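Local structure of protein tudor (Drosophila melanogaster, 4Q5W) at residues Glu33-Ser38 against Gln98-Ile103; Val55-Asp60 against Val79-Tyr84. The protein probably acts in the piRNA pathway with the Piwi proteins Aubergine and AGO3, and is required for forming primordial germ cells and for abdominal segmentation. All coordinates share one frame; numbering follows the deposited sequence.

Overall arrangement
Both contacts belong to the Tudor part of this extended-Tudor module. Interaction 2 is buried. It joins two non-neighbouring strands of the four-stranded antiparallel sheet, 52-56 and 77-81, through apolar side chains alone. Interaction 1 lies nearer the surface, about 14 Å away between centres. There the end region of helix 25-37 meets the loop between strands 87-90 and 108-112. Its inner half is apolar, and its outer half is a weak, exposed salt bridge. Interaction 2 is nested in the chain loop that interaction 1 closes. The two do not touch, but R65 of strand 63-71 contacts L35 and F100 in the first and forms a salt bridge with D83 in segment 79-84.

Interaction 1 (Glu33-Ser38 against Gln98-Ile103)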
ATOM      1  N   GLU A  33       0.236  17.102  -5.900  1.00 17.62           N
ATOM      2  CA  GLU A  33       0.329  18.555  -6.034  1.00 18.31           C
ATOM      3  C   GLU A  33      -1.037  19.151  -6.349  1.00 18.35           C
ATOM      4  O   GLU A  33      -1.441  20.155  -5.766  1.00 20.64           O
ATOM      5  CB  GLU A  33       1.338  18.954  -7.113  1.00 22.79           C
ATOM      6  CG  GLU A  33       1.131  20.362  -7.629  1.00 33.27           C
ATOM      7  CD  GLU A  33       2.417  21.142  -7.772  1.00 48.92           C
ATOM      8  OE1 GLU A  33       3.157  20.899  -8.751  1.00 50.39           O
ATOM      9  OE2 GLU A  33       2.685  22.003  -6.905  1.00 57.11           O
ATOM     10  N   LYS A  34      -1.760  18.525  -7.267  1.00 12.83           N
ATOM     11  CA  LYS A  34      -3.069  19.049  -7.637  1.00 13.10           C
ATOM     12  C   LYS A  34      -4.094  18.938  -6.501  1.00 20.01           C
ATOM     13  O   LYS A  34      -4.864  19.873  -6.249  1.00 19.57           O
ATOM     14  CB  LYS A  34      -3.570  18.368  -8.907  1.00 15.92           C
ATOM     15  CG  LYS A  34      -2.877  18.878 -10.167  1.00 18.53           C
ATOM     16  CD  LYS A  34      -3.244  18.019 -11.369  1.00 23.32           C
ATOM     17  CE  LYS A  34      -2.684  18.599 -12.656  1.00 27.28           C
ATOM     18  NZ  LYS A  34      -3.343  19.886 -13.000  1.00 33.96           N
ATOM     19  N   LEU A  35      -4.104  17.804  -5.807  1.00 18.84           N
ATOM     20  CA  LEU A  35      -5.040  17.629  -4.692  1.00 21.29           C
ATOM     21  C   LEU A  35      -4.730  18.538  -3.500  1.00 21.78           C
ATOM     22  O   LEU A  35      -5.636  18.971  -2.792  1.00 22.39           O
ATOM     23  CB  LEU A  35      -5.097  16.167  -4.238  1.00 19.74           C
ATOM     24  CG  LEU A  35      -5.840  15.199  -5.160  1.00 16.15           C
ATOM     25  CD1 LEU A  35      -5.766  13.794  -4.604  1.00 13.05           C
ATOM     26  CD2 LEU A  35      -7.301  15.641  -5.337  1.00 13.33           C
ATOM     27  N   ASN A  36      -3.456  18.834  -3.269  1.00 18.52           N
ATOM     28  CA  ASN A  36      -3.101  19.661  -2.119  1.00 20.14           C
ATOM     29  C   ASN A  36      -2.902  21.143  -2.430  1.00 24.77           C
ATOM     30  O   ASN A  36      -2.500  21.913  -1.556  1.00 27.14           O
ATOM     31  CB  ASN A  36      -1.858  19.101  -1.435  1.00 22.46           C
ATOM     32  CG  ASN A  36      -2.117  17.762  -0.785  1.00 24.60           C
ATOM     33  OD1 ASN A  36      -2.653  17.691   0.319  1.00 20.45           O
ATOM     34  ND2 ASN A  36      -1.749  16.691  -1.471  1.00 26.91           N
ATOM     35  N   GLY A  37      -3.197  21.547  -3.663  1.00 24.93           N
ATOM     36  CA  GLY A  37      -2.868  22.889  -4.112  1.00 26.46           C
ATOM     37  C   GLY A  37      -4.053  23.812  -4.297  1.00 31.05           C
ATOM     38  O   GLY A  37      -3.896  25.028  -4.384  1.00 33.24           O
ATOM     39  N   SER A  38      -5.248  23.236  -4.341  1.00 29.82           N
ATOM     40  CA  SER A  38      -6.462  24.010  -4.577  1.00 35.42           C
ATOM     41  C   SER A  38      -7.559  23.588  -3.606  1.00 32.95           C
ATOM     42  O   SER A  38      -7.503  22.498  -3.039  1.00 27.04           O
ATOM     43  CB  SER A  38      -6.939  23.814  -6.017  1.00 42.67           C
ATOM     44  OG  SER A  38      -5.925  24.178  -6.939  1.00 48.87           O
ATOM     45  N   GLN A  98     -12.816  16.305 -11.601  1.00 20.54           N
ATOM     46  CA  GLN A  98     -13.082  15.594 -12.852  1.00 21.05           C
ATOM     47  C   GLN A  98     -11.838  15.085 -13.581  1.00 18.54           C
ATOM     48  O   GLN A  98     -11.879  14.036 -14.242  1.00 15.53           O
ATOM     49  CB  GLN A  98     -13.895  16.494 -13.793  1.00 28.71           C
ATOM     50  CG  GLN A  98     -14.366  15.811 -15.071  1.00 42.93           C
ATOM     51  CD  GLN A  98     -15.324  14.660 -14.810  1.00 50.47           C
ATOM     52  OE1 GLN A  98     -15.889  14.534 -13.721  1.00 52.84           O
ATOM     53  NE2 GLN A  98     -15.524  13.820 -15.822  1.00 53.26           N
ATOM     54  N   GLU A  99     -10.743  15.830 -13.470  1.00 16.70           N
ATOM     55  CA  GLU A  99      -9.512  15.498 -14.199  1.00 17.60           C
ATOM     56  C   GLU A  99      -8.889  14.163 -13.784  1.00 15.66           C
ATOM     57  O   GLU A  99      -8.028  13.629 -14.493  1.00 16.46           O
ATOM     58  CB  GLU A  99      -8.482  16.627 -14.072  1.00 20.31           C
ATOM     59  CG  GLU A  99      -8.054  16.932 -12.639  1.00 24.55           C
ATOM     60  CD  GLU A  99      -7.009  18.028 -12.559  1.00 32.74           C
ATOM     61  OE1 GLU A  99      -6.404  18.358 -13.600  1.00 33.22           O
ATOM     62  OE2 GLU A  99      -6.791  18.568 -11.453  1.00 33.48           O
ATOM     63  N   PHE A 100      -9.331  13.622 -12.649  1.00 18.55           N
ATOM     64  CA  PHE A 100      -8.779  12.376 -12.121  1.00 17.01           C
ATOM     65  C   PHE A 100      -9.639  11.151 -12.396  1.00 15.97           C
ATOM     66  O   PHE A 100      -9.193  10.027 -12.169  1.00 16.35           O
ATOM     67  CB  PHE A 100      -8.601  12.464 -10.602  1.00 15.78           C
ATOM     68  CG  PHE A 100      -7.670  13.550 -10.157  1.00 17.54           C
ATOM     69  CD1 PHE A 100      -6.298  13.411 -10.315  1.00 16.26           C
ATOM     70  CD2 PHE A 100      -8.161  14.693  -9.555  1.00 18.41           C
ATOM     71  CE1 PHE A 100      -5.437  14.407  -9.900  1.00 12.77           C
ATOM     72  CE2 PHE A 100      -7.305  15.695  -9.136  1.00 17.75           C
ATOM     73  CZ  PHE A 100      -5.940  15.547  -9.306  1.00 17.73           C
ATOM     74  N   THR A 101     -10.863  11.362 -12.882  1.00 16.18           N
ATOM     75  CA  THR A 101     -11.850  10.290 -13.022  0.50 15.30           C
ATOM     76  C   THR A 101     -11.346   9.037 -13.747  1.00 12.89           C
ATOM     77  O   THR A 101     -11.642   7.913 -13.348  1.00 16.02           O
ATOM     78  CB  THR A 101     -13.108  10.800 -13.744  0.50 16.60           C
ATOM     79  OG1 THR A 101     -13.568  11.998 -13.106  0.50 15.77           O
ATOM     80  CG2 THR A 101     -14.205   9.744 -13.721  0.50 17.63           C
ATOM     81  N   LEU A 102     -10.593   9.237 -14.824  1.00 13.99           N
ATOM     82  CA  LEU A 102     -10.157   8.103 -15.645  1.00 14.71           C
ATOM     83  C   LEU A 102      -8.734   7.619 -15.368  1.00 16.92           C
ATOM     84  O   LEU A 102      -8.257   6.693 -16.015  1.00 21.10           O
ATOM     85  CB  LEU A 102     -10.276   8.463 -17.123  1.00 16.39           C
ATOM     86  CG  LEU A 102     -11.687   8.854 -17.548  1.00 18.81           C
ATOM     87  CD1 LEU A 102     -11.652   9.488 -18.915  1.00 21.68           C
ATOM     88  CD2 LEU A 102     -12.552   7.617 -17.546  1.00 22.71           C
ATOM     89  N   ILE A 103      -8.058   8.252 -14.421  1.00 14.74           N
ATOM     90  CA  ILE A 103      -6.692   7.866 -14.084  1.00 11.49           C
ATOM     91  C   ILE A 103      -6.710   6.681 -13.122  1.00 15.86           C
ATOM     92  O   ILE A 103      -7.213   6.788 -12.011  1.00 15.19           O
ATOM     93  CB  ILE A 103      -5.924   9.028 -13.421  1.00 12.70           C
ATOM     94  CG1 ILE A 103      -6.095  10.322 -14.235  1.00 13.97           C
ATOM     95  CG2 ILE A 103      -4.452   8.657 -13.226  1.00 15.90           C
ATOM     96  CD1 ILE A 103      -5.534  10.255 -15.640  1.00 15.10           C
TER
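K34 NZ gives E99 OE1 a weak hydrogen bond of 3.5 Å, part of a salt bridge and the one polar bond between these segments. E99 OE2 is farther off, 4.0 Å from K34 NZ. E99 OE2 lies beside the lysine methylenes instead, 3.6 Å from K34 CD. The two side chains meet at a slant. The lysine runs extended to CE and then bends at its last torsion (chi4 -68°), which brings the ammonium round to the carboxylate. Both residues are exposed, so solvent probably weakens the pair.

Beneath this bridge the contact turns apolar. The F100 ring points at the helix with its CZ corner. K34 CB meets the edge of the ring, near its plane, 3.7 Å from F100 CZ. L35 CD2 comes in obliquely, 3.8 Å from F100 CE2. E99 CG rests on one face of the ring near its rim, while the carboxylate reaches the lysine.

In extended Tudor domains a long helix joins the Tudor core to a second lobe that resembles a staphylococcal nuclease fold. Helix 25-37 is consistent with that linker, and segment 98-103 lies on the path back from the core to strand 108-112. The loop is folded locally. Q98 O accepts from T101 OG1 (2.9 Å) and from T101 N, both on the same face of its carbonyl plane. A type I turn follows from F100 to I103. R65 of strand 63-71 touches L35 and F100, and its NH2 binds I103 O. N36 OD1 accepts from F63 N.

Interaction 2 (Val55-Asp60 against Val79-Tyr84); sequences VQFADD and VILIDY
L81 meets two side chains of the other segment, one with each of its methyl groups. L81 CD2 packs against V55 CG2 at 3.7 Å. L81 CD1 lies over a face of the F57 ring in a CH-pi contact, 4.1 Å from the ring centroid and 13° off the ring normal. It sits toward the rim, with F57 CG its nearest ring atom. The phenyl group takes this place with CG anti to its own backbone N (chi1 -171°). D59 CB lies on the opposite face of the F57 ring, 3.6 Å above its plane and toward the rim, so an aliphatic group touches each face. V55 CG2 has a second, looser neighbour in V79 CG2 at 4.2 Å. The two valine side chains lie alongside each other and point opposite ways.

The backbones of these segments do not pair. Strand 63-71 lies between strands 52-56 and 77-81 in the sheet and bonds to both: V55 pairs with Y64, and I80 with R67. V55, on one outermost strand, touches V90 on the other, which is consistent with the closed, barrel-like sheet of Tudor domains, with the valines and L81 inside. Past L81 the chain turns, and Y84 N donates to L81 O at 2.8 Å. D83 OD1, in this turn, is bonded to both R65 NH1 and V106 N.

F57, Y64, L81, Y84 and N86 group as in the aromatic cage with which Tudor domains bind methylated arginine. L81 probably occupies a position that is aromatic in some relatives.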
ATOM      1  N   VAL A  55     -10.174  12.331   0.408  1.00 12.59           N
ATOM      2  CA  VAL A  55     -10.212  12.572   1.848  1.00 16.02           C
ATOM      3  C   VAL A  55      -8.934  13.235   2.333  1.00 18.12           C
ATOM      4  O   VAL A  55      -7.906  13.180   1.654  1.00 16.18           O
ATOM      5  CB  VAL A  55     -10.421  11.265   2.646  1.00 17.44           C
ATOM      6  CG1 VAL A  55     -11.697  10.561   2.203  1.00 16.69           C
ATOM      7  CG2 VAL A  55      -9.211  10.340   2.487  1.00 18.06           C
ATOM      8  N   GLN A  56      -8.998  13.866   3.503  1.00 12.87           N
ATOM      9  CA  GLN A  56      -7.787  14.309   4.189  1.00 17.25           C
ATOM     10  C   GLN A  56      -7.303  13.181   5.091  1.00 18.73           C
ATOM     11  O   GLN A  56      -8.087  12.615   5.845  1.00 20.26           O
ATOM     12  CB  GLN A  56      -8.049  15.570   5.020  1.00 19.03           C
ATOM     13  CG  GLN A  56      -6.795  16.173   5.661  1.00 21.49           C
ATOM     14  CD  GLN A  56      -7.040  17.557   6.240  1.00 25.54           C
ATOM     15  OE1 GLN A  56      -8.157  17.883   6.641  1.00 27.64           O
ATOM     16  NE2 GLN A  56      -5.998  18.381   6.274  1.00 23.84           N
ATOM     17  N   PHE A  57      -6.019  12.842   4.990  1.00 16.99           N
ATOM     18  CA  PHE A  57      -5.413  11.796   5.818  1.00 16.25           C
ATOM     19  C   PHE A  57      -4.952  12.435   7.121  1.00 18.86           C
ATOM     20  O   PHE A  57      -4.211  13.414   7.105  1.00 17.95           O
ATOM     21  CB  PHE A  57      -4.223  11.187   5.065  1.00 13.96           C
ATOM     22  CG  PHE A  57      -3.632   9.942   5.701  1.00 18.52           C
ATOM     23  CD1 PHE A  57      -4.375   9.133   6.540  1.00 18.02           C
ATOM     24  CD2 PHE A  57      -2.319   9.577   5.413  1.00 24.75           C
ATOM     25  CE1 PHE A  57      -3.814   7.986   7.102  1.00 19.92           C
ATOM     26  CE2 PHE A  57      -1.749   8.434   5.961  1.00 19.01           C
ATOM     27  CZ  PHE A  57      -2.493   7.639   6.805  1.00 18.41           C
ATOM     28  N   ALA A  58      -5.394  11.890   8.250  1.00 18.75           N
ATOM     29  CA  ALA A  58      -5.103  12.504   9.545  1.00 19.47           C
ATOM     30  C   ALA A  58      -3.604  12.526   9.842  1.00 20.70           C
ATOM     31  O   ALA A  58      -3.100  13.466  10.462  1.00 23.18           O
ATOM     32  CB  ALA A  58      -5.842  11.780  10.655  1.00 21.87           C
ATOM     33  N   ASP A  59      -2.904  11.491   9.386  1.00 18.55           N
ATOM     34  CA  ASP A  59      -1.496  11.311   9.721  1.00 23.16           C
ATOM     35  C   ASP A  59      -0.607  12.442   9.207  1.00 25.93           C
ATOM     36  O   ASP A  59       0.329  12.865   9.893  1.00 29.62           O
ATOM     37  CB  ASP A  59      -0.984   9.975   9.193  1.00 25.33           C
ATOM     38  CG  ASP A  59      -1.646   8.786   9.860  1.00 26.16           C
ATOM     39  OD1 ASP A  59      -2.747   8.952  10.424  1.00 25.23           O
ATOM     40  OD2 ASP A  59      -1.067   7.675   9.799  1.00 25.16           O
ATOM     41  N   ASP A  60      -0.891  12.931   8.004  1.00 20.61           N
ATOM     42  CA  ASP A  60      -0.063  13.991   7.427  1.00 24.37           C
ATOM     43  C   ASP A  60      -0.834  15.243   7.016  1.00 22.43           C
ATOM     44  O   ASP A  60      -0.242  16.194   6.514  1.00 22.68           O
ATOM     45  CB  ASP A  60       0.790  13.460   6.255  1.00 24.69           C
ATOM     46  CG  ASP A  60      -0.045  12.868   5.123  1.00 24.72           C
ATOM     47  OD1 ASP A  60      -1.249  13.187   5.017  1.00 18.88           O
ATOM     48  OD2 ASP A  60       0.518  12.089   4.321  1.00 24.35           O
ATOM     49  N   VAL A  79     -12.190   4.141   4.396  1.00 14.20           N
ATOM     50  CA  VAL A  79     -11.828   4.326   3.000  1.00 12.13           C
ATOM     51  C   VAL A  79     -10.460   3.725   2.713  1.00 11.43           C
ATOM     52  O   VAL A  79      -9.668   3.517   3.629  1.00 14.32           O
ATOM     53  CB  VAL A  79     -11.773   5.819   2.633  1.00 15.46           C
ATOM     54  CG1 VAL A  79     -13.095   6.501   2.972  1.00 14.30           C
ATOM     55  CG2 VAL A  79     -10.617   6.504   3.354  1.00 14.70           C
ATOM     56  N   ILE A  80     -10.205   3.441   1.439  1.00 12.68           N
ATOM     57  CA  ILE A  80      -8.861   3.102   0.975  1.00 13.78           C
ATOM     58  C   ILE A  80      -8.272   4.304   0.237  1.00 14.87           C
ATOM     59  O   ILE A  80      -8.957   4.957  -0.556  1.00 14.08           O
ATOM     60  CB  ILE A  80      -8.838   1.829   0.075  1.00 14.42           C
ATOM     61  CG1 ILE A  80      -7.422   1.574  -0.463  1.00 17.51           C
ATOM     62  CG2 ILE A  80      -9.816   1.938  -1.077  1.00 13.84           C
ATOM     63  CD1 ILE A  80      -7.279   0.247  -1.233  1.00 19.57           C
ATOM     64  N   LEU A  81      -7.010   4.620   0.520  1.00 12.53           N
ATOM     65  CA  LEU A  81      -6.303   5.635  -0.253  1.00 11.92           C
ATOM     66  C   LEU A  81      -5.766   4.926  -1.483  1.00 12.12           C
ATOM     67  O   LEU A  81      -4.699   4.289  -1.434  1.00 14.72           O
ATOM     68  CB  LEU A  81      -5.169   6.262   0.559  1.00 11.95           C
ATOM     69  CG  LEU A  81      -5.548   6.742   1.974  1.00 13.30           C
ATOM     70  CD1 LEU A  81      -4.378   7.454   2.637  1.00 16.19           C
ATOM     71  CD2 LEU A  81      -6.784   7.641   1.949  1.00 12.47           C
ATOM     72  N   ILE A  82      -6.523   5.020  -2.572  1.00 11.41           N
ATOM     73  CA  ILE A  82      -6.342   4.140  -3.724  1.00 14.01           C
ATOM     74  C   ILE A  82      -4.963   4.178  -4.365  1.00 12.21           C
ATOM     75  O   ILE A  82      -4.519   3.183  -4.943  1.00 13.79           O
ATOM     76  CB  ILE A  82      -7.407   4.372  -4.808  1.00 12.72           C
ATOM     77  CG1 ILE A  82      -7.326   5.803  -5.357  1.00 13.05           C
ATOM     78  CG2 ILE A  82      -8.788   4.062  -4.253  1.00 14.32           C
ATOM     79  CD1 ILE A  82      -8.091   5.986  -6.657  1.00 11.56           C
ATOM     80  N   ASP A  83      -4.282   5.312  -4.267  1.00 12.79           N
ATOM     81  CA  ASP A  83      -2.976   5.428  -4.887  1.00 13.31           C
ATOM     82  C   ASP A  83      -1.899   4.752  -4.060  1.00 10.46           C
ATOM     83  O   ASP A  83      -0.801   4.526  -4.559  1.00 14.27           O
ATOM     84  CB  ASP A  83      -2.634   6.894  -5.177  1.00 11.19           C
ATOM     85  CG  ASP A  83      -3.504   7.474  -6.281  1.00 13.76           C
ATOM     86  OD1 ASP A  83      -3.785   6.733  -7.254  1.00 11.43           O
ATOM     87  OD2 ASP A  83      -3.911   8.651  -6.174  1.00 12.29           O
ATOM     88  N   TYR A  84      -2.228   4.395  -2.818  1.00  9.30           N
ATOM     89  CA  TYR A  84      -1.230   3.869  -1.876  1.00 13.62           C
ATOM     90  C   TYR A  84      -1.579   2.496  -1.315  1.00 16.08           C
ATOM     91  O   TYR A  84      -0.696   1.634  -1.148  1.00 14.35           O
ATOM     92  CB  TYR A  84      -0.995   4.859  -0.730  1.00 12.46           C
ATOM     93  CG  TYR A  84      -0.414   6.168  -1.204  1.00 14.77           C
ATOM     94  CD1 TYR A  84      -1.229   7.166  -1.736  1.00 11.68           C
ATOM     95  CD2 TYR A  84       0.950   6.396  -1.162  1.00 15.91           C
ATOM     96  CE1 TYR A  84      -0.692   8.358  -2.183  1.00  9.64           C
ATOM     97  CE2 TYR A  84       1.484   7.579  -1.607  1.00 12.70           C
ATOM     98  CZ  TYR A  84       0.651   8.559  -2.118  1.00 14.29           C
ATOM     99  OH  TYR A  84       1.193   9.746  -2.562  1.00 16.97           O
TER